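Local coordinates for protein leucine aminopeptidase 2 (Saccharomyces cerevisiae, PDB 2XQ0) that cleaves di- and tripeptides preferentially, as a zinc-dependent aminopeptidase of the peptidase M1 family, and shows low epoxide hydrolase activity in vitro, at residues I149-R152 and P156-D159; L67-S72 and L114-R119; L74-V79 and S99-N104; L35-S40 and S44-S49; P203-G208 and L311-S316. One frame throughout, in Å; residues are numbered along the deposited sequence.

Contact 1. Residues I149-R152 and P156-D159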
# COMPACT_ATOMS: atom_id res chain seq x y z
N ILE A 149 -11.50 -0.57 4.64
CA ILE A 149 -12.68 -0.21 5.45
C ILE A 149 -12.52 -0.33 6.97
O ILE A 149 -13.42 -0.79 7.68
CB ILE A 149 -13.92 -1.00 5.01
CG1 ILE A 149 -13.67 -2.52 5.12
CG2 ILE A 149 -14.30 -0.61 3.56
CD1 ILE A 149 -14.94 -3.36 4.90
N HIS A 150 -11.38 0.13 7.48
CA HIS A 150 -11.16 0.11 8.94
C HIS A 150 -11.41 1.48 9.59
O HIS A 150 -11.37 1.59 10.82
CB HIS A 150 -9.74 -0.37 9.24
CG HIS A 150 -9.49 -1.79 8.84
ND1 HIS A 150 -10.10 -2.85 9.48
CD2 HIS A 150 -8.74 -2.32 7.86
CE1 HIS A 150 -9.71 -3.98 8.91
NE2 HIS A 150 -8.88 -3.69 7.93
N ALA A 151 -11.66 2.51 8.79
CA ALA A 151 -11.95 3.82 9.38
C ALA A 151 -13.16 3.73 10.30
O ALA A 151 -13.20 4.35 11.36
CB ALA A 151 -12.16 4.87 8.32
N ARG A 152 -14.14 2.93 9.89
CA ARG A 152 -15.34 2.71 10.71
C ARG A 152 -15.03 2.00 12.04
O ARG A 152 -15.90 1.89 12.90
CB ARG A 152 -16.39 1.90 9.92
CG ARG A 152 -15.93 0.46 9.63
CD ARG A 152 -16.82 -0.27 8.61
NE ARG A 152 -16.74 0.35 7.29
CZ ARG A 152 -17.31 -0.11 6.17
NH1 ARG A 152 -18.04 -1.23 6.18
NH2 ARG A 152 -17.14 0.55 5.03
N PRO A 156 -17.19 6.57 13.88
CA PRO A 156 -18.39 6.37 13.06
C PRO A 156 -18.38 7.36 11.91
O PRO A 156 -18.07 8.53 12.11
CB PRO A 156 -19.54 6.63 14.04
CG PRO A 156 -18.96 7.50 15.12
CD PRO A 156 -17.48 7.22 15.18
N CYS A 157 -18.67 6.88 10.70
CA CYS A 157 -18.56 7.75 9.54
C CYS A 157 -19.22 7.15 8.31
O CYS A 157 -19.72 6.02 8.32
CB CYS A 157 -17.08 8.03 9.24
SG CYS A 157 -16.08 6.54 8.93
N PHE A 158 -19.24 7.93 7.24
CA PHE A 158 -19.63 7.39 5.94
C PHE A 158 -18.35 6.79 5.35
O PHE A 158 -17.62 7.47 4.62
CB PHE A 158 -20.14 8.50 5.05
CG PHE A 158 -21.41 9.14 5.55
CD1 PHE A 158 -22.62 8.47 5.49
CD2 PHE A 158 -21.40 10.42 6.06
CE1 PHE A 158 -23.79 9.06 5.93
CE2 PHE A 158 -22.57 11.02 6.50
CZ PHE A 158 -23.77 10.33 6.43
N ASP A 159 -18.08 5.53 5.69
CA ASP A 159 -16.79 4.89 5.37
C ASP A 159 -16.76 4.36 3.93
O ASP A 159 -16.71 3.14 3.69
CB ASP A 159 -16.47 3.77 6.37
CG ASP A 159 -15.03 3.27 6.25
OD1 ASP A 159 -14.23 3.88 5.51
OD2 ASP A 159 -14.68 2.27 6.93

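Contact 2. Residues L67-S72 and L114-R119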
# COMPACT_ATOMS: atom_id res chain seq x y z
N LEU A 67 -30.29 8.74 9.54
CA LEU A 67 -28.87 8.71 9.20
C LEU A 67 -28.44 7.28 9.45
O LEU A 67 -28.78 6.71 10.48
CB LEU A 67 -28.07 9.57 10.17
CG LEU A 67 -27.53 10.97 9.85
CD1 LEU A 67 -26.68 10.96 8.59
CD2 LEU A 67 -28.66 11.96 9.75
N HIS A 68 -27.68 6.71 8.52
CA HIS A 68 -27.09 5.39 8.71
C HIS A 68 -25.58 5.58 8.56
O HIS A 68 -25.11 6.02 7.51
CB HIS A 68 -27.54 4.42 7.62
CG HIS A 68 -28.99 4.05 7.68
ND1 HIS A 68 -29.61 3.31 6.70
CD2 HIS A 68 -29.95 4.33 8.60
CE1 HIS A 68 -30.88 3.14 7.01
NE2 HIS A 68 -31.11 3.75 8.16
N LEU A 69 -24.83 5.26 9.61
CA LEU A 69 -23.37 5.33 9.53
C LEU A 69 -22.73 3.96 9.74
O LEU A 69 -23.35 3.04 10.30
CB LEU A 69 -22.80 6.36 10.52
CG LEU A 69 -23.18 7.86 10.44
CD1 LEU A 69 -22.33 8.70 11.38
CD2 LEU A 69 -23.04 8.41 9.07
N ASP A 70 -21.48 3.83 9.28
CA ASP A 70 -20.69 2.62 9.41
C ASP A 70 -20.03 2.66 10.78
O ASP A 70 -19.59 3.72 11.20
CB ASP A 70 -19.55 2.64 8.37
CG ASP A 70 -20.01 2.35 6.95
OD1 ASP A 70 -20.54 1.24 6.73
OD2 ASP A 70 -19.78 3.19 6.05
N THR A 71 -19.97 1.53 11.47
CA THR A 71 -19.12 1.38 12.65
C THR A 71 -18.68 -0.05 12.66
O THR A 71 -19.33 -0.90 12.03
CB THR A 71 -19.85 1.67 14.00
OG1 THR A 71 -20.70 0.57 14.35
CG2 THR A 71 -20.66 2.94 13.93
N SER A 72 -17.58 -0.32 13.35
CA SER A 72 -17.11 -1.68 13.60
C SER A 72 -16.42 -1.74 14.96
O SER A 72 -15.36 -1.14 15.16
CB SER A 72 -16.14 -2.13 12.51
OG SER A 72 -15.65 -3.42 12.85
N LEU A 114 -24.05 17.13 13.30
CA LEU A 114 -24.17 15.82 13.93
C LEU A 114 -22.96 15.52 14.80
O LEU A 114 -21.83 15.48 14.30
CB LEU A 114 -24.32 14.74 12.87
CG LEU A 114 -24.16 13.30 13.37
CD1 LEU A 114 -25.22 12.98 14.41
CD2 LEU A 114 -24.21 12.32 12.23
N ASN A 115 -23.18 15.33 16.10
CA ASN A 115 -22.09 14.98 17.01
C ASN A 115 -22.30 13.60 17.62
O ASN A 115 -23.37 13.29 18.15
CB ASN A 115 -21.94 16.03 18.12
CG ASN A 115 -20.77 15.74 19.05
OD1 ASN A 115 -20.94 15.10 20.09
ND2 ASN A 115 -19.59 16.20 18.69
N ILE A 116 -21.27 12.77 17.55
CA ILE A 116 -21.33 11.44 18.14
C ILE A 116 -20.15 11.23 19.08
O ILE A 116 -18.99 11.32 18.66
CB ILE A 116 -21.25 10.36 17.06
CG1 ILE A 116 -22.30 10.61 15.97
CG2 ILE A 116 -21.39 8.97 17.69
CD1 ILE A 116 -22.00 9.90 14.68
N GLN A 117 -20.44 10.94 20.34
CA GLN A 117 -19.40 10.59 21.29
C GLN A 117 -19.20 9.10 21.28
O GLN A 117 -20.17 8.33 21.27
CB GLN A 117 -19.78 11.02 22.71
CG GLN A 117 -19.82 12.51 22.92
CD GLN A 117 -20.42 12.86 24.25
OE1 GLN A 117 -19.97 12.37 25.29
NE2 GLN A 117 -21.45 13.70 24.24
N PHE A 118 -17.95 8.67 21.30
CA PHE A 118 -17.66 7.26 21.19
C PHE A 118 -16.30 6.98 21.78
O PHE A 118 -15.53 7.91 22.07
CB PHE A 118 -17.67 6.86 19.70
CG PHE A 118 -16.53 7.45 18.93
CD1 PHE A 118 -16.60 8.75 18.44
CD2 PHE A 118 -15.38 6.72 18.71
CE1 PHE A 118 -15.54 9.29 17.75
CE2 PHE A 118 -14.33 7.26 18.03
CZ PHE A 118 -14.40 8.56 17.55
N ARG A 119 -15.99 5.69 21.93
CA ARG A 119 -14.63 5.26 22.18
C ARG A 119 -14.33 3.98 21.38
O ARG A 119 -15.24 3.21 21.06
CB ARG A 119 -14.40 5.02 23.68
CG ARG A 119 -15.33 3.97 24.28
CD ARG A 119 -15.18 3.89 25.81
NE ARG A 119 -13.83 3.48 26.17
CZ ARG A 119 -12.91 4.29 26.69
NH1 ARG A 119 -13.20 5.56 26.94
NH2 ARG A 119 -11.71 3.81 26.98

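Contact 3. Residues L74-V79 and S99-N104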
# COMPACT_ATOMS: atom_id res chain seq x y z
N LEU A 74 -17.14 -0.30 17.67
CA LEU A 74 -17.08 0.95 18.45
C LEU A 74 -18.07 0.90 19.60
O LEU A 74 -19.08 0.20 19.54
CB LEU A 74 -17.37 2.17 17.58
CG LEU A 74 -16.39 2.56 16.49
CD1 LEU A 74 -16.95 3.71 15.65
CD2 LEU A 74 -15.06 2.93 17.09
N ASP A 75 -17.75 1.64 20.66
CA ASP A 75 -18.68 1.89 21.74
C ASP A 75 -19.28 3.28 21.49
O ASP A 75 -18.66 4.29 21.82
CB ASP A 75 -17.91 1.83 23.07
CG ASP A 75 -18.78 2.12 24.28
OD1 ASP A 75 -20.01 2.26 24.13
OD2 ASP A 75 -18.21 2.20 25.39
N VAL A 76 -20.46 3.34 20.88
CA VAL A 76 -21.14 4.62 20.66
C VAL A 76 -21.93 5.01 21.92
O VAL A 76 -22.79 4.26 22.39
CB VAL A 76 -22.08 4.57 19.44
CG1 VAL A 76 -22.79 5.92 19.26
CG2 VAL A 76 -21.30 4.21 18.18
N GLN A 77 -21.64 6.19 22.44
CA GLN A 77 -22.09 6.57 23.78
C GLN A 77 -23.25 7.55 23.77
O GLN A 77 -24.23 7.38 24.51
CB GLN A 77 -20.93 7.15 24.58
CG GLN A 77 -19.80 6.18 24.81
CD GLN A 77 -18.55 6.87 25.30
OE1 GLN A 77 -18.12 7.87 24.72
NE2 GLN A 77 -17.96 6.35 26.37
N GLU A 78 -23.13 8.59 22.94
CA GLU A 78 -24.18 9.60 22.86
C GLU A 78 -24.21 10.17 21.46
O GLU A 78 -23.20 10.19 20.78
CB GLU A 78 -23.92 10.73 23.86
CG GLU A 78 -23.80 10.30 25.32
CD GLU A 78 -23.32 11.41 26.24
OE1 GLU A 78 -23.68 12.59 26.00
OE2 GLU A 78 -22.59 11.11 27.21
N VAL A 79 -25.38 10.65 21.04
CA VAL A 79 -25.51 11.34 19.77
C VAL A 79 -26.37 12.60 19.92
O VAL A 79 -27.46 12.55 20.52
CB VAL A 79 -26.21 10.47 18.73
CG1 VAL A 79 -26.31 11.23 17.41
CG2 VAL A 79 -25.47 9.14 18.54
N SER A 99 -21.26 -2.97 11.96
CA SER A 99 -22.50 -2.68 12.68
C SER A 99 -23.04 -1.33 12.24
O SER A 99 -22.45 -0.30 12.50
CB SER A 99 -22.26 -2.67 14.20
OG SER A 99 -21.78 -3.92 14.65
N ARG A 100 -24.19 -1.33 11.58
CA ARG A 100 -24.76 -0.07 11.14
C ARG A 100 -25.25 0.74 12.34
O ARG A 100 -25.91 0.20 13.22
CB ARG A 100 -25.91 -0.32 10.16
CG ARG A 100 -26.59 0.96 9.67
CD ARG A 100 -27.83 0.63 8.80
NE ARG A 100 -27.47 0.21 7.45
CZ ARG A 100 -27.78 -0.97 6.92
NH1 ARG A 100 -28.45 -1.86 7.63
NH2 ARG A 100 -27.41 -1.27 5.68
N LEU A 101 -24.94 2.03 12.36
CA LEU A 101 -25.43 2.92 13.40
C LEU A 101 -26.58 3.71 12.80
O LEU A 101 -26.42 4.35 11.77
CB LEU A 101 -24.33 3.89 13.85
CG LEU A 101 -24.78 5.13 14.63
CD1 LEU A 101 -25.42 4.74 15.99
CD2 LEU A 101 -23.59 6.08 14.84
N VAL A 102 -27.73 3.66 13.45
CA VAL A 102 -28.94 4.25 12.88
C VAL A 102 -29.38 5.42 13.75
O VAL A 102 -29.57 5.26 14.95
CB VAL A 102 -30.06 3.22 12.82
CG1 VAL A 102 -31.37 3.87 12.38
CG2 VAL A 102 -29.65 2.06 11.88
N ILE A 103 -29.52 6.58 13.13
CA ILE A 103 -29.80 7.79 13.89
C ILE A 103 -31.06 8.45 13.33
O ILE A 103 -31.20 8.60 12.13
CB ILE A 103 -28.63 8.80 13.80
CG1 ILE A 103 -27.34 8.18 14.33
CG2 ILE A 103 -28.96 10.08 14.58
CD1 ILE A 103 -26.05 8.95 13.95
N ASN A 104 -31.97 8.83 14.22
CA ASN A 104 -33.17 9.53 13.82
C ASN A 104 -32.87 11.00 13.73
O ASN A 104 -32.54 11.62 14.74
CB ASN A 104 -34.28 9.29 14.85
CG ASN A 104 -35.44 10.26 14.69
OD1 ASN A 104 -35.92 10.50 13.59
ND2 ASN A 104 -35.89 10.81 15.81

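Contact 4. Residues L35-S40 and S44-S49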
# COMPACT_ATOMS: atom_id res chain seq x y z
N LEU A 35 -12.69 15.96 14.27
CA LEU A 35 -12.37 14.89 15.21
C LEU A 35 -11.82 15.51 16.50
O LEU A 35 -10.87 16.28 16.46
CB LEU A 35 -11.35 13.92 14.59
CG LEU A 35 -11.86 13.08 13.42
CD1 LEU A 35 -10.74 12.49 12.55
CD2 LEU A 35 -12.78 11.97 13.95
N ASN A 36 -12.43 15.18 17.63
CA ASN A 36 -11.98 15.70 18.91
C ASN A 36 -11.67 14.50 19.79
O ASN A 36 -12.56 13.90 20.38
CB ASN A 36 -13.07 16.60 19.52
CG ASN A 36 -12.70 17.11 20.89
OD1 ASN A 36 -11.61 16.85 21.39
ND2 ASN A 36 -13.62 17.84 21.51
N LEU A 37 -10.39 14.14 19.85
CA LEU A 37 -9.99 12.84 20.37
C LEU A 37 -9.00 12.91 21.51
O LEU A 37 -8.28 13.89 21.68
CB LEU A 37 -9.39 11.98 19.24
CG LEU A 37 -10.23 11.81 17.97
CD1 LEU A 37 -9.40 11.14 16.88
CD2 LEU A 37 -11.52 11.03 18.24
N SER A 38 -8.97 11.83 22.28
CA SER A 38 -8.01 11.67 23.35
C SER A 38 -7.42 10.27 23.27
O SER A 38 -8.15 9.29 23.16
CB SER A 38 -8.70 11.89 24.71
OG SER A 38 -7.77 11.77 25.77
N VAL A 39 -6.10 10.17 23.33
CA VAL A 39 -5.39 8.91 23.25
C VAL A 39 -5.01 8.42 24.64
O VAL A 39 -4.30 9.12 25.36
CB VAL A 39 -4.09 9.07 22.46
CG1 VAL A 39 -3.23 7.84 22.60
CG2 VAL A 39 -4.39 9.42 21.00
N SER A 40 -5.44 7.22 24.99
CA SER A 40 -5.13 6.64 26.29
C SER A 40 -4.33 5.37 26.11
O SER A 40 -4.91 4.34 25.76
CB SER A 40 -6.40 6.31 27.08
OG SER A 40 -6.08 5.64 28.29
N SER A 44 -5.43 1.62 26.12
CA SER A 44 -5.34 1.35 24.69
C SER A 44 -6.66 1.65 23.99
O SER A 44 -7.23 0.80 23.31
CB SER A 44 -4.89 -0.09 24.42
OG SER A 44 -3.63 -0.33 25.00
N ALA A 45 -7.14 2.88 24.16
CA ALA A 45 -8.34 3.35 23.49
C ALA A 45 -8.19 4.80 23.05
O ALA A 45 -7.49 5.60 23.67
CB ALA A 45 -9.56 3.20 24.40
N ILE A 46 -8.86 5.12 21.96
CA ILE A 46 -9.06 6.50 21.57
C ILE A 46 -10.54 6.82 21.76
O ILE A 46 -11.41 6.04 21.38
CB ILE A 46 -8.59 6.73 20.13
CG1 ILE A 46 -7.05 6.64 20.08
CG2 ILE A 46 -9.02 8.11 19.64
CD1 ILE A 46 -6.47 6.85 18.70
N SER A 47 -10.83 7.95 22.40
CA SER A 47 -12.20 8.27 22.75
C SER A 47 -12.41 9.73 22.42
O SER A 47 -11.45 10.46 22.20
CB SER A 47 -12.45 8.03 24.25
OG SER A 47 -11.56 8.81 25.05
N GLY A 48 -13.65 10.17 22.40
CA GLY A 48 -13.93 11.56 22.16
C GLY A 48 -15.16 11.65 21.30
O GLY A 48 -16.10 10.87 21.47
N SER A 49 -15.15 12.58 20.36
CA SER A 49 -16.34 12.75 19.56
C SER A 49 -15.98 13.19 18.15
O SER A 49 -14.93 13.77 17.92
CB SER A 49 -17.26 13.77 20.22
OG SER A 49 -16.78 15.08 20.01
O HOH W 1 -9.34 7.57 25.61

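Contact 5. Residues P203-G208 and L311-S316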
# COMPACT_ATOMS: atom_id res chain seq x y z
N PRO A 203 -11.28 11.15 1.68
CA PRO A 203 -12.06 10.01 2.16
C PRO A 203 -11.56 9.57 3.55
O PRO A 203 -10.40 9.81 3.91
CB PRO A 203 -11.77 8.92 1.12
CG PRO A 203 -10.44 9.26 0.57
CD PRO A 203 -10.33 10.77 0.62
N ALA A 204 -12.43 8.93 4.33
CA ALA A 204 -12.06 8.49 5.68
C ALA A 204 -10.86 7.53 5.69
O ALA A 204 -10.12 7.49 6.66
CB ALA A 204 -13.26 7.82 6.38
N TYR A 205 -10.69 6.75 4.62
CA TYR A 205 -9.68 5.69 4.66
C TYR A 205 -8.27 6.31 4.64
O TYR A 205 -7.31 5.64 4.96
CB TYR A 205 -9.87 4.67 3.54
CG TYR A 205 -9.37 5.12 2.18
CD1 TYR A 205 -8.01 5.06 1.86
CD2 TYR A 205 -10.25 5.58 1.23
CE1 TYR A 205 -7.56 5.46 0.63
CE2 TYR A 205 -9.80 5.99 -0.01
CZ TYR A 205 -8.46 5.92 -0.31
OH TYR A 205 -8.01 6.33 -1.54
N LEU A 206 -8.17 7.59 4.28
CA LEU A 206 -6.89 8.31 4.23
C LEU A 206 -6.50 8.95 5.57
O LEU A 206 -5.39 9.46 5.72
CB LEU A 206 -6.91 9.38 3.14
CG LEU A 206 -6.86 8.82 1.72
CD1 LEU A 206 -6.94 9.94 0.71
CD2 LEU A 206 -5.59 8.03 1.54
N ILE A 207 -7.42 8.94 6.52
CA ILE A 207 -7.10 9.49 7.82
C ILE A 207 -5.96 8.69 8.41
O ILE A 207 -5.91 7.46 8.29
CB ILE A 207 -8.29 9.50 8.78
CG1 ILE A 207 -9.30 10.56 8.33
CG2 ILE A 207 -7.83 9.78 10.21
CD1 ILE A 207 -8.74 11.98 8.45
N GLY A 208 -5.01 9.40 9.01
CA GLY A 208 -3.87 8.76 9.63
C GLY A 208 -3.57 9.41 10.95
O GLY A 208 -3.65 10.64 11.09
N LEU A 311 -6.14 13.00 -4.43
CA LEU A 311 -6.81 14.09 -5.13
C LEU A 311 -7.99 13.56 -5.94
O LEU A 311 -9.09 14.13 -5.92
CB LEU A 311 -5.79 14.80 -6.04
CG LEU A 311 -6.30 16.11 -6.65
CD1 LEU A 311 -6.69 17.08 -5.54
CD2 LEU A 311 -5.25 16.73 -7.58
N VAL A 312 -7.75 12.45 -6.64
CA VAL A 312 -8.77 11.81 -7.47
C VAL A 312 -8.92 10.39 -6.96
O VAL A 312 -7.96 9.64 -6.96
CB VAL A 312 -8.35 11.79 -8.96
CG1 VAL A 312 -9.31 10.93 -9.76
CG2 VAL A 312 -8.30 13.19 -9.53
N THR A 313 -10.11 10.02 -6.50
CA THR A 313 -10.29 8.80 -5.72
C THR A 313 -11.24 7.81 -6.37
O THR A 313 -12.22 8.19 -6.99
CB THR A 313 -10.83 9.16 -4.33
OG1 THR A 313 -10.04 10.21 -3.77
CG2 THR A 313 -10.81 7.94 -3.39
N ASN A 314 -10.97 6.51 -6.22
CA ASN A 314 -11.91 5.52 -6.69
C ASN A 314 -13.20 5.60 -5.88
O ASN A 314 -13.19 5.77 -4.65
CB ASN A 314 -11.32 4.09 -6.62
CG ASN A 314 -10.61 3.80 -5.29
OD1 ASN A 314 -10.87 4.43 -4.28
ND2 ASN A 314 -9.70 2.84 -5.31
N CYS A 315 -14.33 5.47 -6.56
CA CYS A 315 -15.61 5.64 -5.89
C CYS A 315 -15.97 4.45 -5.02
O CYS A 315 -16.75 4.59 -4.07
CB CYS A 315 -16.71 5.88 -6.93
SG CYS A 315 -17.03 4.46 -7.94
N SER A 316 -15.42 3.28 -5.34
CA SER A 316 -15.68 2.07 -4.57
C SER A 316 -14.51 1.14 -4.73
O SER A 316 -13.62 1.38 -5.54
CB SER A 316 -16.95 1.38 -5.05
OG SER A 316 -16.70 0.55 -6.17

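Contact 1. Residues I149-R152 and P156-D159
Arg152 and Asp159 form a buried salt bridge that ties together two bends of the loop between strands 141-144 and 165-172, in the N-terminal domain of this M1 peptidase. The first bend enters a 3-10 turn at Ala151 and Arg152; the second contains an inverse gamma turn centred on Phe158. Arg152 grips its partner side-on with two nitrogens: NE binds Asp159 OD2 at 2.8 Å, and NH2 binds Asp159 O at 2.9 Å on a lone pair of the carbonyl. The guanidinium and carboxylate planes stand 75° apart, and a bend at chi3 (65°) turns the guanidinium toward Asp159, with Ile149 CB against one of its faces, 3.5 Å above the plane. The far end of Arg152 also bonds Leu97 O through NH1 and Ser20 O through NH2, so its rotation is fixed from several directions. Ala151 CB packs against Cys157 SG at 4.3 Å and Asp159 OD1 at 3.6 Å. Asp159 OD2 takes two donors: Arg152 N approaches from one face of the carboxylate plane at 3.1 Å, while NE arrives from the opposite face.

Contact 2. Residues L67-S72 and L114-R119
Leu69 faces Leu114 and Ile116 tip to tip, in a wholly apolar contact within the curled mixed sheet of the M1 N-terminal domain. Strands 66-69 and 111-120 are not neighbours in that sheet: strands 101-104, 84-90 and 74-81 lie between them in its order. Their short axes nevertheless approach to 11.6 Å and cross at -44°, consistent with a sheet that curls so that the two strands face each other over a shared core. Leu67, Leu69, Leu114 and Ile116 all point their CB atoms into that core, as alternate residues of a strand can. Leu69 sets its CG anti to its carbonyl carbon (chi1 -61°) and extends to CD1, which touches two partners. One is Leu114, whose CG is anti to the backbone N (chi1 167°) and whose CD2 comes within 4.2 Å of Leu69 CD1. The same CD2 methyl meets the branch point of Leu67, CG, at 4.3 Å, and so bridges two leucines of the facing strand. Around this group, Val79 and Ile103 touch Leu114, Val76 touches Ile116, and the ring of Phe158 packs against Leu67 and Leu69. The other partner of Leu69 is Ile116, which stretches out its longer branch so that the two CD1 methyls meet at 3.5 Å, the closest approach between the segments.

Contact 3. Residues L74-V79 and S99-N104
Val76 and Val79 meet Leu101 and Ile103 without any flat group among the four; the one aromatic ring to note is that of Phe88, on strand 84-90, which Val76, Val79 and Leu101 all touch. That strand lies between 74-81 and 101-104 in the sheet, so the contact reaches over an intervening strand on the inner side of a curled sheet. With Val76 and Leu101 CA atoms 8.6 Å apart, the side chains must do the bridging. Val79 and Ile103 come together at a slant: Val79 CG1, anti to its backbone N, sits 4.0 Å from Ile103 CG2 and 4.2 Å from Ile103 CD1, so one methyl touches both branches of the isoleucine. At the other end Val76 CG1 makes a looser approach to Leu101 CD1, at 4.4 Å. A classic beta bulge, in which Gln77 and Glu78 both face Gln117 of strand 111-120, lets Val76 and Val79, three apart, point to the same side. Made only by branched aliphatic groups, the contact has no directional polar link. It probably rests on van der Waals contact and on keeping apolar surface from water, with Val76 still partly exposed.

Contact 4. Residues L35-S40 and S44-S49
Leu37, Val39 and Ile46 make the apolar first shell of this antiparallel beta hairpin, formed by strands 28-40 and 45-56. Val39 and Ile46, a non-hydrogen-bonded pair, lie side by side and point the same way, with Val39 CG2 4.0 Å from Ile46 CG1, the branch set anti to the carbonyl carbon (chi1 -70°). The other branch, anti to the backbone N, is turned toward Leu37, whose CB lies 3.9 Å from Ile46 CG2. Trp129 of strand 127-130 touches both Val39 and Ile46. Holding these side chains in register are six backbone bonds, paired at Asn36-Ser49, Ser38-Ser47 and Ser40-Ala45. Near the turn, Ser44 and Ala45 both face Ser40 in a G1 beta bulge, and Ser40 OG bonds Lys43 N. Opposite Leu37, Gly48 adopts backbone angles (142°/-141°) suited to glycine and brings its CA within 3.2 Å of Asn36 O. Farther out, strand 165-172 bonds to the backbone of 28-40, and strand 111-120 flanks 45-56. The face bearing Asn36, Ser38, Ser40, Ser47 and Ser49, with Ala45 among them, is largely polar, and there a water O donates to Ser38 O at 3.2 Å and is hydrogen-bonded to Ser47 OG at 2.6 Å.

Contact 5. Residues P203-G208 and L311-S316
Tyr205, reaching from a short 3-10 turn toward Thr313, carries this buried contact between a loop of the N-terminal domain and strand 312-314 of the catalytic domain. Its CB points toward the strand, and CG is wedged between the backbone N and the carbonyl carbon (chi1 78°). Beyond CG, the ring has Leu206 CG over one face, 3.6 Å above the plane and offset toward the rim; Trp317 meets the ring edge-to-face. Along one edge, CE2 comes within 4.0 Å of Thr313 CG2, a methyl that lies near the ring plane and approaches from the opposite direction. At the tip, OH is 3.7 Å from the same methyl and forms a weak hydrogen bond with Asn323 ND2. Pro203 CG also approaches Thr313 CG2, at 4.2 Å. Thr313 CG2, anti to the backbone N, serves the tyrosine and proline, while OG1 is bonded to Gly309 O and Lys164 NZ. At nearest atoms, the tyrosine side chain lies about 6 Å from bound bestatin and about 9 Å from the zinc ion, and it passes close to the substrate-binding residues Glu147 and Met276. Thr313 lies in the chain between His305 and Glu324, within the HExxH-X18-E motif of M1 aminopeptidases, so the contact joins the N-terminal domain to the neighbourhood of the zinc site.

How the contacts relate
Contacts 2 and 3 share one apolar core: their centres are about 5 Å apart, and strands 66-69 and 101-104, like 111-120 and 74-81, are neighbours in the same curled sheet. Contact 4 extends that sheet through strand 45-56, beside 111-120, but it is partly buried and works by backbone bonding. Contact 1 also reaches this core, since Phe158 CE1 packs 3.3 Å from Leu69 CD2, yet its own chemistry is a salt bridge with further hydrogen bonds. Contact 5 alone pairs the N-terminal and catalytic domains, by buried packing of a methyl at a ring edge; Ala204 meets Ala151 and Cys157, which places contact 1 between the sheet core and the zinc-site side.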